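Local coordinates for protein protease (Helicobacter pylori, PDB 5EUF) that is an M16-family peptidase that probably acts as a zinc-dependent virulence factor, cleaving the cytoplasmic tail of human junctional adhesion molecule A and weakening the gastric epithelial barrier, at residues L249-F261 against Q304-N318. Sequence-based numbering, arbitrary orientation.
Sequences LEWVALGYKVPAF and QLQDESVFLFIAGGN
Trp251 lies across Gly316, whose CA sits 3.7 Å from the centroid of the indole six-membered ring in a CH-pi contact. With CG anti to the carbonyl carbon (chi1 -65°), the indole lies over its antiparallel neighbour; having no side chain, Gly316 lets it rest directly against the backbone. Ile314 CG2 meets the rim of the same indole near its plane. The backbones of 251-258 and 309-317 pair in regular antiparallel register, with two-way hydrogen bonds at Val252-Ala315, Leu254-Phe313, Tyr256-Phe311 and Val258-Ser309.

On the other face, apolar groups fit together: Val252 CG1 rests 3.7 Å from Ala315 CB, and Val258 CG2 touches Phe311 CB at 4.1 Å. Phe313 turns its ring edge to Leu254 O, with CD2 3.3 Å from that oxygen, while Tyr256 CD1 approaches Phe313 CE2 at 4.2 Å. Back on the side of Trp251, the aliphatic part of Lys257 crosses Glu308 at about a right angle, its CD 3.7 Å from Glu308 OE1; the long chain carries NZ to Gln234 OE1 and Ala154 O.

Past the strands, Phe261 N donates to Gln306 O (3.1 Å). The extended Gln304 brings NE2 over one face of the Phe261 ring, offset toward the rim, with amide and ring planes 23° apart; NE2 also bonds Phe261 O weakly. This side chain lies about 3 Å from a bound zinc ion, away from the annotated sites.

Strand 251-258 is central in a mixed five-stranded sheet, between 412-418 and 309-317; 295-302 flanks 309-317. Helix 266-276 packs against Val258 and the large apolar rings of Phe311 and Phe313.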
loop_
_atom_site.group_PDB
_atom_site.type_symbol
_atom_site.label_atom_id
_atom_site.label_comp_id
_atom_site.label_asym_id
_atom_site.label_seq_id
_atom_site.Cartn_x
_atom_site.Cartn_y
_atom_site.Cartn_z
ATOM N N LEU B 249 -13.620 15.432 -19.911
ATOM C CA LEU B 249 -12.511 15.238 -20.841
ATOM C C LEU B 249 -11.648 14.074 -20.369
ATOM O O LEU B 249 -11.592 13.787 -19.175
ATOM C CB LEU B 249 -11.666 16.507 -20.964
ATOM C CG LEU B 249 -12.361 17.743 -21.530
ATOM C CD1 LEU B 249 -11.362 18.870 -21.765
ATOM C CD2 LEU B 249 -13.096 17.393 -22.814
ATOM N N GLU B 250 -10.979 13.403 -21.300
ATOM C CA GLU B 250 -10.136 12.272 -20.930
ATOM C C GLU B 250 -8.694 12.703 -20.673
ATOM O O GLU B 250 -8.100 13.436 -21.464
ATOM C CB GLU B 250 -10.185 11.184 -22.008
ATOM C CG GLU B 250 -11.537 10.484 -22.107
ATOM C CD GLU B 250 -11.470 9.160 -22.850
ATOM O OE1 GLU B 250 -10.351 8.670 -23.108
ATOM O OE2 GLU B 250 -12.542 8.606 -23.171
ATOM N N TRP B 251 -8.144 12.243 -19.554
ATOM C CA TRP B 251 -6.780 12.576 -19.157
ATOM C C TRP B 251 -5.878 11.346 -19.180
ATOM O O TRP B 251 -6.359 10.213 -19.173
ATOM C CB TRP B 251 -6.772 13.200 -17.762
ATOM C CG TRP B 251 -7.483 14.513 -17.689
ATOM C CD1 TRP B 251 -8.831 14.719 -17.720
ATOM C CD2 TRP B 251 -6.881 15.806 -17.563
ATOM N NE1 TRP B 251 -9.106 16.063 -17.627
ATOM C CE2 TRP B 251 -7.925 16.751 -17.529
ATOM C CE3 TRP B 251 -5.561 16.256 -17.474
ATOM C CZ2 TRP B 251 -7.690 18.118 -17.414
ATOM C CZ3 TRP B 251 -5.329 17.612 -17.362
ATOM C CH2 TRP B 251 -6.388 18.527 -17.331
ATOM N N VAL B 252 -4.568 11.571 -19.207
ATOM C CA VAL B 252 -3.607 10.473 -19.189
ATOM C C VAL B 252 -2.383 10.820 -18.344
ATOM O O VAL B 252 -1.916 11.958 -18.337
ATOM C CB VAL B 252 -3.152 10.093 -20.618
ATOM C CG1 VAL B 252 -2.462 11.264 -21.292
ATOM C CG2 VAL B 252 -2.240 8.868 -20.594
ATOM N N ALA B 253 -1.883 9.834 -17.610
ATOM C CA ALA B 253 -0.639 9.988 -16.876
ATOM C C ALA B 253 0.322 8.871 -17.258
ATOM O O ALA B 253 0.042 7.700 -17.023
ATOM C CB ALA B 253 -0.894 9.988 -15.381
ATOM N N LEU B 254 1.445 9.240 -17.863
ATOM C CA LEU B 254 2.464 8.268 -18.240
ATOM C C LEU B 254 3.759 8.570 -17.502
ATOM O O LEU B 254 4.400 9.589 -17.750
ATOM C CB LEU B 254 2.695 8.275 -19.754
ATOM C CG LEU B 254 3.857 7.423 -20.279
ATOM C CD1 LEU B 254 3.707 5.962 -19.877
ATOM C CD2 LEU B 254 3.985 7.551 -21.789
ATOM N N GLY B 255 4.139 7.683 -16.591
ATOM C CA GLY B 255 5.322 7.895 -15.784
ATOM C C GLY B 255 6.343 6.788 -15.919
ATOM O O GLY B 255 5.995 5.614 -16.045
ATOM N N TYR B 256 7.614 7.170 -15.893
ATOM C CA TYR B 256 8.709 6.215 -15.962
ATOM C C TYR B 256 9.548 6.297 -14.693
ATOM O O TYR B 256 9.848 7.391 -14.214
ATOM C CB TYR B 256 9.575 6.476 -17.199
ATOM C CG TYR B 256 8.886 6.167 -18.511
ATOM C CD1 TYR B 256 8.139 7.134 -19.174
ATOM C CD2 TYR B 256 8.983 4.907 -19.087
ATOM C CE1 TYR B 256 7.509 6.852 -20.378
ATOM C CE2 TYR B 256 8.360 4.616 -20.288
ATOM C CZ TYR B 256 7.624 5.590 -20.929
ATOM O OH TYR B 256 7.004 5.296 -22.123
ATOM N N LYS B 257 9.913 5.141 -14.147
ATOM C CA LYS B 257 10.750 5.094 -12.953
ATOM C C LYS B 257 12.100 5.738 -13.221
ATOM O O LYS B 257 12.619 5.692 -14.336
ATOM C CB LYS B 257 10.936 3.654 -12.469
ATOM C CG LYS B 257 9.727 3.088 -11.745
ATOM C CD LYS B 257 9.470 3.805 -10.426
ATOM C CE LYS B 257 8.161 3.345 -9.800
ATOM N NZ LYS B 257 8.091 1.865 -9.639
ATOM N N VAL B 258 12.669 6.335 -12.183
ATOM C CA VAL B 258 13.850 7.164 -12.337
ATOM C C VAL B 258 14.660 7.127 -11.040
ATOM O O VAL B 258 14.088 6.950 -9.962
ATOM C CB VAL B 258 13.436 8.608 -12.733
ATOM C CG1 VAL B 258 14.068 9.659 -11.831
ATOM C CG2 VAL B 258 13.747 8.861 -14.201
ATOM N N PRO B 259 15.996 7.257 -11.140
ATOM C CA PRO B 259 16.895 7.177 -9.978
ATOM C C PRO B 259 16.541 8.138 -8.848
ATOM O O PRO B 259 15.742 9.057 -9.035
ATOM C CB PRO B 259 18.259 7.539 -10.571
ATOM C CG PRO B 259 18.161 7.150 -11.994
ATOM C CD PRO B 259 16.745 7.442 -12.395
ATOM N N ALA B 260 17.145 7.923 -7.683
ATOM C CA ALA B 260 16.905 8.769 -6.518
ATOM C C ALA B 260 17.501 10.174 -6.685
ATOM O O ALA B 260 18.206 10.451 -7.657
ATOM C CB ALA B 260 17.458 8.103 -5.270
ATOM N N PHE B 261 17.215 11.044 -5.719
ATOM C CA PHE B 261 17.545 12.471 -5.782
ATOM C C PHE B 261 18.992 12.774 -6.160
ATOM O O PHE B 261 19.251 13.586 -7.049
ATOM C CB PHE B 261 17.230 13.131 -4.431
ATOM C CG PHE B 261 17.514 14.611 -4.388
ATOM C CD1 PHE B 261 16.542 15.525 -4.757
ATOM C CD2 PHE B 261 18.742 15.088 -3.952
ATOM C CE1 PHE B 261 16.793 16.887 -4.711
ATOM C CE2 PHE B 261 19.000 16.448 -3.907
ATOM C CZ PHE B 261 18.023 17.348 -4.287
ATOM N N GLN B 304 12.033 15.282 -8.579
ATOM C CA GLN B 304 13.306 14.905 -7.990
ATOM C C GLN B 304 13.075 14.461 -6.556
ATOM O O GLN B 304 13.486 15.129 -5.604
ATOM C CB GLN B 304 14.304 16.061 -8.061
ATOM C CG GLN B 304 15.753 15.614 -8.158
ATOM C CD GLN B 304 16.692 16.754 -8.485
ATOM O OE1 GLN B 304 16.270 17.797 -8.986
ATOM N NE2 GLN B 304 17.974 16.564 -8.201
ATOM N N LEU B 305 12.395 13.328 -6.422
ATOM C CA LEU B 305 12.065 12.761 -5.122
ATOM C C LEU B 305 13.306 12.173 -4.467
ATOM O O LEU B 305 14.247 11.768 -5.153
ATOM C CB LEU B 305 10.982 11.693 -5.266
ATOM C CG LEU B 305 9.660 12.136 -5.898
ATOM C CD1 LEU B 305 8.801 10.929 -6.241
ATOM C CD2 LEU B 305 8.918 13.069 -4.961
ATOM N N GLN B 306 13.296 12.129 -3.138
ATOM C CA GLN B 306 14.438 11.654 -2.364
ATOM C C GLN B 306 14.808 10.215 -2.710
ATOM O O GLN B 306 15.946 9.937 -3.087
ATOM C CB GLN B 306 14.145 11.786 -0.870
ATOM C CG GLN B 306 15.253 11.292 0.034
ATOM C CD GLN B 306 15.035 11.685 1.483
ATOM O OE1 GLN B 306 14.313 12.639 1.776
ATOM N NE2 GLN B 306 15.659 10.949 2.396
ATOM N N ASP B 307 13.848 9.303 -2.588
ATOM C CA ASP B 307 14.070 7.904 -2.948
ATOM C C ASP B 307 13.838 7.699 -4.442
ATOM O O ASP B 307 13.886 8.663 -5.205
ATOM C CB ASP B 307 13.166 6.990 -2.123
ATOM C CG ASP B 307 13.517 7.012 -0.646
ATOM O OD1 ASP B 307 14.721 7.118 -0.326
ATOM O OD2 ASP B 307 12.595 6.928 0.190
ATOM N N GLU B 308 13.596 6.457 -4.861
ATOM C CA GLU B 308 13.379 6.171 -6.279
ATOM C C GLU B 308 12.255 7.037 -6.836
ATOM O O GLU B 308 11.119 6.982 -6.369
ATOM C CB GLU B 308 13.064 4.695 -6.513
ATOM C CG GLU B 308 12.802 4.380 -7.980
ATOM C CD GLU B 308 12.752 2.897 -8.271
ATOM O OE1 GLU B 308 12.837 2.528 -9.463
ATOM O OE2 GLU B 308 12.626 2.103 -7.315
ATOM N N SER B 309 12.590 7.840 -7.838
ATOM C CA SER B 309 11.707 8.905 -8.293
ATOM C C SER B 309 10.946 8.546 -9.558
ATOM O O SER B 309 10.970 7.402 -10.014
ATOM C CB SER B 309 12.513 10.188 -8.522
ATOM O OG SER B 309 11.689 11.228 -9.014
ATOM N N VAL B 310 10.278 9.545 -10.124
ATOM C CA VAL B 310 9.407 9.342 -11.271
ATOM C C VAL B 310 9.468 10.519 -12.245
ATOM O O VAL B 310 9.376 11.681 -11.844
ATOM C CB VAL B 310 7.944 9.115 -10.813
ATOM C CG1 VAL B 310 6.956 9.579 -11.866
ATOM C CG2 VAL B 310 7.716 7.650 -10.473
ATOM N N PHE B 311 9.648 10.205 -13.525
ATOM C CA PHE B 311 9.501 11.192 -14.588
ATOM C C PHE B 311 8.074 11.101 -15.105
ATOM O O PHE B 311 7.635 10.037 -15.534
ATOM C CB PHE B 311 10.506 10.947 -15.714
ATOM C CG PHE B 311 10.678 12.117 -16.638
ATOM C CD1 PHE B 311 9.727 12.401 -17.606
ATOM C CD2 PHE B 311 11.797 12.926 -16.546
ATOM C CE1 PHE B 311 9.885 13.476 -18.459
ATOM C CE2 PHE B 311 11.962 14.000 -17.399
ATOM C CZ PHE B 311 11.005 14.276 -18.356
ATOM N N LEU B 312 7.350 12.213 -15.070
ATOM C CA LEU B 312 5.904 12.165 -15.254
ATOM C C LEU B 312 5.392 12.951 -16.464
ATOM O O LEU B 312 5.679 14.137 -16.610
ATOM C CB LEU B 312 5.221 12.676 -13.985
ATOM C CG LEU B 312 3.711 12.489 -13.885
ATOM C CD1 LEU B 312 3.348 11.022 -14.034
ATOM C CD2 LEU B 312 3.207 13.033 -12.562
ATOM N N PHE B 313 4.631 12.275 -17.322
ATOM C CA PHE B 313 3.931 12.922 -18.433
ATOM C C PHE B 313 2.434 13.006 -18.151
ATOM O O PHE B 313 1.795 11.991 -17.870
ATOM C CB PHE B 313 4.151 12.161 -19.743
ATOM C CG PHE B 313 5.568 12.178 -20.231
ATOM C CD1 PHE B 313 6.005 13.171 -21.094
ATOM C CD2 PHE B 313 6.459 11.190 -19.844
ATOM C CE1 PHE B 313 7.308 13.185 -21.551
ATOM C CE2 PHE B 313 7.763 11.199 -20.299
ATOM C CZ PHE B 313 8.187 12.197 -21.152
ATOM N N ILE B 314 1.874 14.208 -18.230
ATOM C CA ILE B 314 0.440 14.389 -18.009
ATOM C C ILE B 314 -0.207 15.169 -19.152
ATOM O O ILE B 314 0.289 16.223 -19.553
ATOM C CB ILE B 314 0.161 15.115 -16.679
ATOM C CG1 ILE B 314 0.749 14.327 -15.507
ATOM C CG2 ILE B 314 -1.334 15.316 -16.487
ATOM C CD1 ILE B 314 0.471 14.939 -14.157
ATOM N N ALA B 315 -1.312 14.649 -19.675
ATOM C CA ALA B 315 -2.002 15.295 -20.785
ATOM C C ALA B 315 -3.521 15.171 -20.668
ATOM O O ALA B 315 -4.049 14.100 -20.372
ATOM C CB ALA B 315 -1.529 14.715 -22.104
ATOM N N GLY B 316 -4.213 16.282 -20.899
ATOM C CA GLY B 316 -5.664 16.305 -20.880
ATOM C C GLY B 316 -6.215 16.650 -22.248
ATOM O O GLY B 316 -6.000 17.751 -22.758
ATOM N N GLY B 317 -6.936 15.706 -22.842
ATOM C CA GLY B 317 -7.369 15.839 -24.219
ATOM C C GLY B 317 -8.500 16.818 -24.459
ATOM O O GLY B 317 -9.241 17.176 -23.541
ATOM N N ASN B 318 -8.617 17.256 -25.709
ATOM C CA ASN B 318 -9.748 18.056 -26.155
ATOM C C ASN B 318 -10.994 17.174 -26.238
ATOM O O ASN B 318 -10.878 15.949 -26.201
ATOM C CB ASN B 318 -9.438 18.705 -27.509
ATOM C CG ASN B 318 -8.463 19.865 -27.391
ATOM O OD1 ASN B 318 -8.407 20.544 -26.365
ATOM N ND2 ASN B 318 -7.693 20.100 -28.448
#